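Local coordinates for protein putative oxygenase (Streptomyces viridochromogenes Tue57, PDB 4XAA) that probably acts as an iron- and 2-oxoglutarate-dependent oxygenase in orthosomycin biosynthesis, and holds a nickel ion in its metal site in this crystal, at residues A[18-23]-A[155-160]; A[151-156]-A[194-199]. All coordinates share one frame; numbering follows the deposited sequence.

Overall arrangement
Both contacts lie on the same side of the chain's centre, and their own centres are about 9 Å apart. Along the chain come 18-23, then 151-156 running into 155-160, then 194-199. Interactions 1 and 2 share Ala155 and Val156. Interaction 2 pairs the two inner strands, 153-155 and 196-198, of the smaller antiparallel sheet. Interaction 1 joins the turn after strand 153-155 to the start of strand 20-25, an outermost strand of the larger sheet. Together they connect the smaller sheet to this edge strand of the larger one in the double-stranded beta-helix. They also touch directly: Ser159 OG lies 2.8 Å from Val195 N, a probable hydrogen bond. The nickel ion is bound at interaction 2.

Interaction 1: residues A[18-23]-A[155-160]; sequences DGFANA and AVPGSH
Asp18 and Gly158 bring the two backbones together, with Asp18 CA and Gly158 CA 4.3 Å apart. One hydrogen bond joins them, from Gly158 N to Asp18 O at 2.9 Å. It is nearly straight at the hydrogen, but the donor sits above the carbonyl plane. Pro157 CA adds a CA-H...O contact to the same oxygen, at 3.5 Å. Helix 8-18 ends at Asp18, and Gly19 leaves helical geometry with positive phi (94°) before strand 20-25 begins. Across the contact, Val156 to Ser159 form a type II beta turn. The turn is held from within by Val156 O, which accepts from both Ser159 N and Ser159 OG.

The His160 ring lies flat over Gly19. Gly19 has no side chain, and its CA sits over the centre of the ring face. This CH-pi contact puts Gly19 CA 3.3 Å from the His160 ring centroid, almost on the ring normal. His160 NE2 also hydrogen-bonds to Arg16 O in the last turns of the helix, which probably helps set the rotation of the ring.

Phe20 packs against Ala155, just before the turn, and Pro157 within it. With chi1 at 64°, its CG sits between the backbone N and the carbonyl carbon, and the ring end comes closer to the turn than its root does. Ala155 CB lies over one face, shifted toward the rim, 3.9 Å from Phe20 CD1. Pro157 CA approaches in the ring plane, at the edge, 3.9 Å from Phe20 CE1. Val178 touches both Phe20 and Pro157.

The contact thus fits the end of the N-terminal helix and the first strand of the larger sheet against the loop that follows strand 153-155 of the smaller one. It belongs to the double-stranded beta-helix fold of the PhyH family, in which two antiparallel sheets face each other.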
ATOM      1  N   ASP A  18       3.856  15.999  -4.408  1.00 44.25           N
ATOM      2  CA  ASP A  18       4.897  15.017  -4.125  1.00 43.88           C
ATOM      3  C   ASP A  18       4.577  13.609  -4.629  1.00 42.57           C
ATOM      4  O   ASP A  18       5.474  12.777  -4.684  1.00 39.19           O
ATOM      5  CB  ASP A  18       5.165  14.943  -2.626  1.00 40.11           C
ATOM      6  CG  ASP A  18       5.397  16.287  -2.028  1.00 50.52           C
ATOM      7  OD1 ASP A  18       5.853  17.162  -2.788  1.00 52.14           O
ATOM      8  OD2 ASP A  18       5.115  16.473  -0.818  1.00 52.03           O
ATOM      9  N   GLY A  19       3.308  13.334  -4.943  1.00 36.06           N
ATOM     10  CA  GLY A  19       2.910  12.026  -5.442  1.00 38.44           C
ATOM     11  C   GLY A  19       2.407  11.045  -4.398  1.00 38.35           C
ATOM     12  O   GLY A  19       2.028   9.927  -4.730  1.00 41.93           O
ATOM     13  N   PHE A  20       2.401  11.457  -3.138  1.00 38.68           N
ATOM     14  CA  PHE A  20       1.945  10.597  -2.049  1.00 42.09           C
ATOM     15  C   PHE A  20       1.455  11.445  -0.878  1.00 40.22           C
ATOM     16  O   PHE A  20       1.944  12.554  -0.689  1.00 42.94           O
ATOM     17  CB  PHE A  20       3.076   9.675  -1.583  1.00 38.85           C
ATOM     18  CG  PHE A  20       4.243  10.413  -0.988  1.00 40.71           C
ATOM     19  CD1 PHE A  20       5.216  10.966  -1.800  1.00 39.95           C
ATOM     20  CD2 PHE A  20       4.358  10.565   0.385  1.00 42.23           C
ATOM     21  CE1 PHE A  20       6.294  11.656  -1.255  1.00 47.89           C
ATOM     22  CE2 PHE A  20       5.435  11.257   0.939  1.00 46.78           C
ATOM     23  CZ  PHE A  20       6.401  11.804   0.120  1.00 42.49           C
ATOM     24  N   ALA A  21       0.516  10.933  -0.084  1.00 37.27           N
ATOM     25  CA  ALA A  21       0.156  11.615   1.165  1.00 41.33           C
ATOM     26  C   ALA A  21      -0.527  10.703   2.180  1.00 42.92           C
ATOM     27  O   ALA A  21      -1.306   9.830   1.819  1.00 40.70           O
ATOM     28  CB  ALA A  21      -0.725  12.807   0.878  1.00 39.87           C
ATOM     29  N   ASN A  22      -0.225  10.908   3.458  1.00 42.23           N
ATOM     30  CA  ASN A  22      -1.001  10.275   4.517  1.00 42.27           C
ATOM     31  C   ASN A  22      -2.252  11.090   4.769  1.00 40.54           C
ATOM     32  O   ASN A  22      -2.167  12.232   5.197  1.00 46.36           O
ATOM     33  CB  ASN A  22      -0.181  10.147   5.797  1.00 42.67           C
ATOM     34  CG  ASN A  22      -0.883   9.331   6.860  1.00 44.50           C
ATOM     35  OD1 ASN A  22      -2.080   9.052   6.762  1.00 48.27           O
ATOM     36  ND2 ASN A  22      -0.138   8.939   7.886  1.00 44.22           N
ATOM     37  N   ALA A  23      -3.409  10.502   4.498  1.00 40.26           N
ATOM     38  CA  ALA A  23      -4.691  11.201   4.638  1.00 42.27           C
ATOM     39  C   ALA A  23      -5.321  10.999   6.013  1.00 42.19           C
ATOM     40  O   ALA A  23      -6.390  11.527   6.295  1.00 43.14           O
ATOM     41  CB  ALA A  23      -5.666  10.738   3.567  1.00 39.58           C
ATOM     42  N   ALA A 155       9.550   6.961  -0.395  1.00 39.70           N
ATOM     43  CA  ALA A 155       9.242   7.479  -1.717  1.00 41.92           C
ATOM     44  C   ALA A 155      10.192   8.593  -2.103  1.00 41.73           C
ATOM     45  O   ALA A 155      10.854   9.181  -1.247  1.00 44.62           O
ATOM     46  CB  ALA A 155       7.781   7.975  -1.768  1.00 39.21           C
ATOM     47  N   VAL A 156      10.250   8.891  -3.395  1.00 38.08           N
ATOM     48  CA  VAL A 156      10.965  10.061  -3.863  1.00 38.56           C
ATOM     49  C   VAL A 156       9.942  11.091  -4.297  1.00 40.38           C
ATOM     50  O   VAL A 156       9.258  10.887  -5.297  1.00 39.90           O
ATOM     51  CB  VAL A 156      11.921   9.746  -5.043  1.00 41.48           C
ATOM     52  CG1 VAL A 156      12.738  10.983  -5.397  1.00 36.63           C
ATOM     53  CG2 VAL A 156      12.816   8.552  -4.722  1.00 34.72           C
ATOM     54  N   PRO A 157       9.830  12.204  -3.545  1.00 39.14           N
ATOM     55  CA  PRO A 157       8.833  13.255  -3.790  1.00 38.56           C
ATOM     56  C   PRO A 157       8.942  13.827  -5.185  1.00 38.94           C
ATOM     57  O   PRO A 157      10.042  14.132  -5.615  1.00 39.35           O
ATOM     58  CB  PRO A 157       9.184  14.332  -2.756  1.00 38.92           C
ATOM     59  CG  PRO A 157       9.957  13.624  -1.711  1.00 39.52           C
ATOM     60  CD  PRO A 157      10.714  12.543  -2.423  1.00 40.34           C
ATOM     61  N   GLY A 158       7.820  13.980  -5.873  1.00 40.75           N
ATOM     62  CA  GLY A 158       7.834  14.542  -7.209  1.00 37.51           C
ATOM     63  C   GLY A 158       8.113  13.543  -8.322  1.00 34.90           C
ATOM     64  O   GLY A 158       8.013  13.885  -9.495  1.00 37.01           O
ATOM     65  N   SER A 159       8.437  12.302  -7.980  1.00 38.02           N
ATOM     66  CA  SER A 159       8.926  11.379  -9.010  1.00 37.44           C
ATOM     67  C   SER A 159       7.795  10.875  -9.925  1.00 40.49           C
ATOM     68  O   SER A 159       8.015  10.587 -11.090  1.00 41.30           O
ATOM     69  CB  SER A 159       9.676  10.212  -8.373  1.00 36.11           C
ATOM     70  OG  SER A 159       8.893   9.525  -7.417  1.00 37.68           O
ATOM     71  N   HIS A 160       6.575  10.816  -9.418  1.00 40.51           N
ATOM     72  CA  HIS A 160       5.425  10.498 -10.268  1.00 42.62           C
ATOM     73  C   HIS A 160       5.293  11.452 -11.466  1.00 40.97           C
ATOM     74  O   HIS A 160       4.580  11.163 -12.416  1.00 40.32           O
ATOM     75  CB  HIS A 160       4.129  10.537  -9.451  1.00 38.24           C
ATOM     76  CG  HIS A 160       3.793  11.904  -8.939  1.00 39.67           C
ATOM     77  ND1 HIS A 160       4.688  12.669  -8.226  1.00 39.35           N
ATOM     78  CD2 HIS A 160       2.667  12.649  -9.051  1.00 40.59           C
ATOM     79  CE1 HIS A 160       4.128  13.826  -7.913  1.00 38.55           C
ATOM     80  NE2 HIS A 160       2.897  13.832  -8.392  1.00 39.83           N
TER

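Interaction 2: residues A[151-156]-A[194-199]; sequences GCLEAV and LVHGSG. With NI (nickel (II) ion), chain B.
His196, paired with Ala155 across the strands, uses both of its ring nitrogens. Its NE2 binds the nickel ion at 2.2 Å, while its ND1 donates to Leu194 O at 2.6 Å. This is the smaller sheet of the double-stranded beta-helix, where strands 153-155 and 196-198 run antiparallel. His125 and Asp127 complete the protein part of the metal site, and three waters are also bound. The two histidines and the aspartate match the facial triad that usually holds iron in this superfamily.

Glu154 and Gly197 form a hydrogen-bonded pair. Glu154 N reaches Gly197 O at 2.8 Å, and Gly197 N returns a bond to Glu154 O at 3.1 Å. A third bond runs from Val156 N to Val195 O. Between these bonds, Ala155 and His196 are a non-hydrogen-bonded pair, with both side chains on the face that carries the metal.

Leu194, just before the strand, sets its CD2 against Ala155 CB at 3.6 Å. The CB bond of Leu153 points away from strand 196-198, but the side chain bends back. Its torsions, chi1 -173° and chi2 74°, bring CD1 obliquely to the His196 ring. Val156 and Val195 lie side by side and point the same way, with Val171 touching both.

The ND1 bond probably helps set the ring's rotation, as Leu194 O lies only 5° out of the ring plane. The same oxygen sees the donor from above its own carbonyl plane. On the metal side, Leu153 CD1 lies 3.9 Å from His196 CD2, the ring carbon next to the metal-bound NE2.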
ATOM      1  N   GLY A 151       9.834  -0.988   8.185  1.00 56.17           N
ATOM      2  CA  GLY A 151       9.555  -1.365   6.811  1.00 51.78           C
ATOM      3  C   GLY A 151       8.475  -0.541   6.121  1.00 54.20           C
ATOM      4  O   GLY A 151       7.901  -0.977   5.123  1.00 54.62           O
ATOM      5  N   CYS A 152       8.201   0.654   6.639  1.00 58.49           N
ATOM      6  CA  CYS A 152       7.197   1.546   6.052  1.00 52.76           C
ATOM      7  C   CYS A 152       7.538   1.951   4.618  1.00 50.78           C
ATOM      8  O   CYS A 152       8.639   1.712   4.126  1.00 51.66           O
ATOM      9  CB  CYS A 152       7.024   2.809   6.900  1.00 51.28           C
ATOM     10  SG  CYS A 152       8.391   4.001   6.766  1.00 51.78           S
ATOM     11  N   LEU A 153       6.567   2.567   3.958  1.00 52.51           N
ATOM     12  CA  LEU A 153       6.726   3.063   2.605  1.00 46.67           C
ATOM     13  C   LEU A 153       7.788   4.152   2.542  1.00 45.84           C
ATOM     14  O   LEU A 153       7.854   5.031   3.407  1.00 49.16           O
ATOM     15  CB  LEU A 153       5.383   3.604   2.096  1.00 50.08           C
ATOM     16  CG  LEU A 153       5.226   4.044   0.641  1.00 48.74           C
ATOM     17  CD1 LEU A 153       5.157   2.840  -0.263  1.00 44.93           C
ATOM     18  CD2 LEU A 153       3.980   4.895   0.486  1.00 52.93           C
ATOM     19  N   GLU A 154       8.621   4.107   1.517  1.00 41.92           N
ATOM     20  CA  GLU A 154       9.530   5.203   1.265  1.00 44.16           C
ATOM     21  C   GLU A 154       9.284   5.698  -0.139  1.00 39.44           C
ATOM     22  O   GLU A 154       8.837   4.952  -0.988  1.00 41.64           O
ATOM     23  CB  GLU A 154      10.970   4.760   1.468  1.00 42.19           C
ATOM     24  CG  GLU A 154      11.195   4.170   2.851  1.00 50.88           C
ATOM     25  CD  GLU A 154      12.649   3.863   3.144  1.00 62.55           C
ATOM     26  OE1 GLU A 154      13.532   4.470   2.498  1.00 67.25           O
ATOM     27  OE2 GLU A 154      12.907   3.007   4.018  1.00 66.34           O
ATOM     28  N   ALA A 155       9.550   6.961  -0.395  1.00 39.70           N
ATOM     29  CA  ALA A 155       9.242   7.479  -1.717  1.00 41.92           C
ATOM     30  C   ALA A 155      10.192   8.593  -2.103  1.00 41.73           C
ATOM     31  O   ALA A 155      10.854   9.181  -1.247  1.00 44.62           O
ATOM     32  CB  ALA A 155       7.781   7.975  -1.768  1.00 39.21           C
ATOM     33  N   VAL A 156      10.250   8.891  -3.395  1.00 38.08           N
ATOM     34  CA  VAL A 156      10.965  10.061  -3.863  1.00 38.56           C
ATOM     35  C   VAL A 156       9.942  11.091  -4.297  1.00 40.38           C
ATOM     36  O   VAL A 156       9.258  10.887  -5.297  1.00 39.90           O
ATOM     37  CB  VAL A 156      11.921   9.746  -5.043  1.00 41.48           C
ATOM     38  CG1 VAL A 156      12.738  10.983  -5.397  1.00 36.63           C
ATOM     39  CG2 VAL A 156      12.816   8.552  -4.722  1.00 34.72           C
ATOM     40  N   LEU A 194       4.678   6.951  -8.932  1.00 43.74           N
ATOM     41  CA  LEU A 194       5.642   7.370  -7.933  1.00 41.56           C
ATOM     42  C   LEU A 194       6.768   6.344  -7.768  1.00 38.22           C
ATOM     43  O   LEU A 194       6.526   5.138  -7.709  1.00 36.13           O
ATOM     44  CB  LEU A 194       4.935   7.615  -6.599  1.00 35.75           C
ATOM     45  CG  LEU A 194       5.812   7.988  -5.405  1.00 38.07           C
ATOM     46  CD1 LEU A 194       6.208   9.458  -5.451  1.00 35.07           C
ATOM     47  CD2 LEU A 194       5.077   7.652  -4.113  1.00 39.04           C
ATOM     48  N   VAL A 195       8.002   6.834  -7.696  1.00 40.12           N
ATOM     49  CA  VAL A 195       9.144   5.980  -7.370  1.00 39.76           C
ATOM     50  C   VAL A 195       9.129   5.725  -5.869  1.00 38.77           C
ATOM     51  O   VAL A 195       9.157   6.657  -5.077  1.00 35.50           O
ATOM     52  CB  VAL A 195      10.461   6.609  -7.791  1.00 34.23           C
ATOM     53  CG1 VAL A 195      11.618   5.729  -7.365  1.00 43.17           C
ATOM     54  CG2 VAL A 195      10.462   6.831  -9.273  1.00 34.85           C
ATOM     55  N   HIS A 196       9.038   4.456  -5.492  1.00 41.82           N
ATOM     56  CA  HIS A 196       8.786   4.095  -4.107  1.00 40.81           C
ATOM     57  C   HIS A 196       9.224   2.666  -3.844  1.00 44.39           C
ATOM     58  O   HIS A 196       9.362   1.867  -4.769  1.00 40.07           O
ATOM     59  CB  HIS A 196       7.303   4.269  -3.760  1.00 36.91           C
ATOM     60  CG  HIS A 196       6.395   3.327  -4.490  1.00 41.07           C
ATOM     61  ND1 HIS A 196       6.000   3.532  -5.796  1.00 39.24           N
ATOM     62  CD2 HIS A 196       5.805   2.172  -4.097  1.00 36.54           C
ATOM     63  CE1 HIS A 196       5.215   2.542  -6.178  1.00 35.60           C
ATOM     64  NE2 HIS A 196       5.080   1.704  -5.165  1.00 39.75           N
ATOM     65  N   GLY A 197       9.456   2.369  -2.570  1.00 48.13           N
ATOM     66  CA  GLY A 197       9.823   1.040  -2.115  1.00 42.93           C
ATOM     67  C   GLY A 197       9.561   0.967  -0.625  1.00 46.03           C
ATOM     68  O   GLY A 197       8.818   1.785  -0.082  1.00 46.94           O
ATOM     69  N   SER A 198      10.154  -0.014   0.042  1.00 45.19           N
ATOM     70  CA  SER A 198      10.087  -0.087   1.499  1.00 49.69           C
ATOM     71  C   SER A 198      11.253  -0.935   1.984  1.00 50.21           C
ATOM     72  O   SER A 198      11.649  -1.881   1.314  1.00 47.59           O
ATOM     73  CB  SER A 198       8.744  -0.667   1.973  1.00 47.62           C
ATOM     74  OG  SER A 198       8.524  -1.981   1.460  1.00 47.82           O
ATOM     75  N   GLY A 199      11.825  -0.598   3.131  1.00 48.94           N
ATOM     76  CA  GLY A 199      12.969  -1.349   3.608  1.00 46.24           C
ATOM     77  C   GLY A 199      12.584  -2.678   4.224  1.00 43.14           C
ATOM     78  O   GLY A 199      11.414  -3.049   4.246  1.00 50.25           O
TER
HETATM   79 NI    NI B 301       4.286  -0.387  -5.322  1.00 58.16          NI
HETATM   80  O   HOH W   1       2.301   0.167  -4.493  1.00 37.10           O
HETATM   81  O   HOH W   2       4.704  -1.616  -3.117  1.00 41.74           O
HETATM   82  O   HOH W   3       3.505  -2.564  -4.867  1.00 46.79           O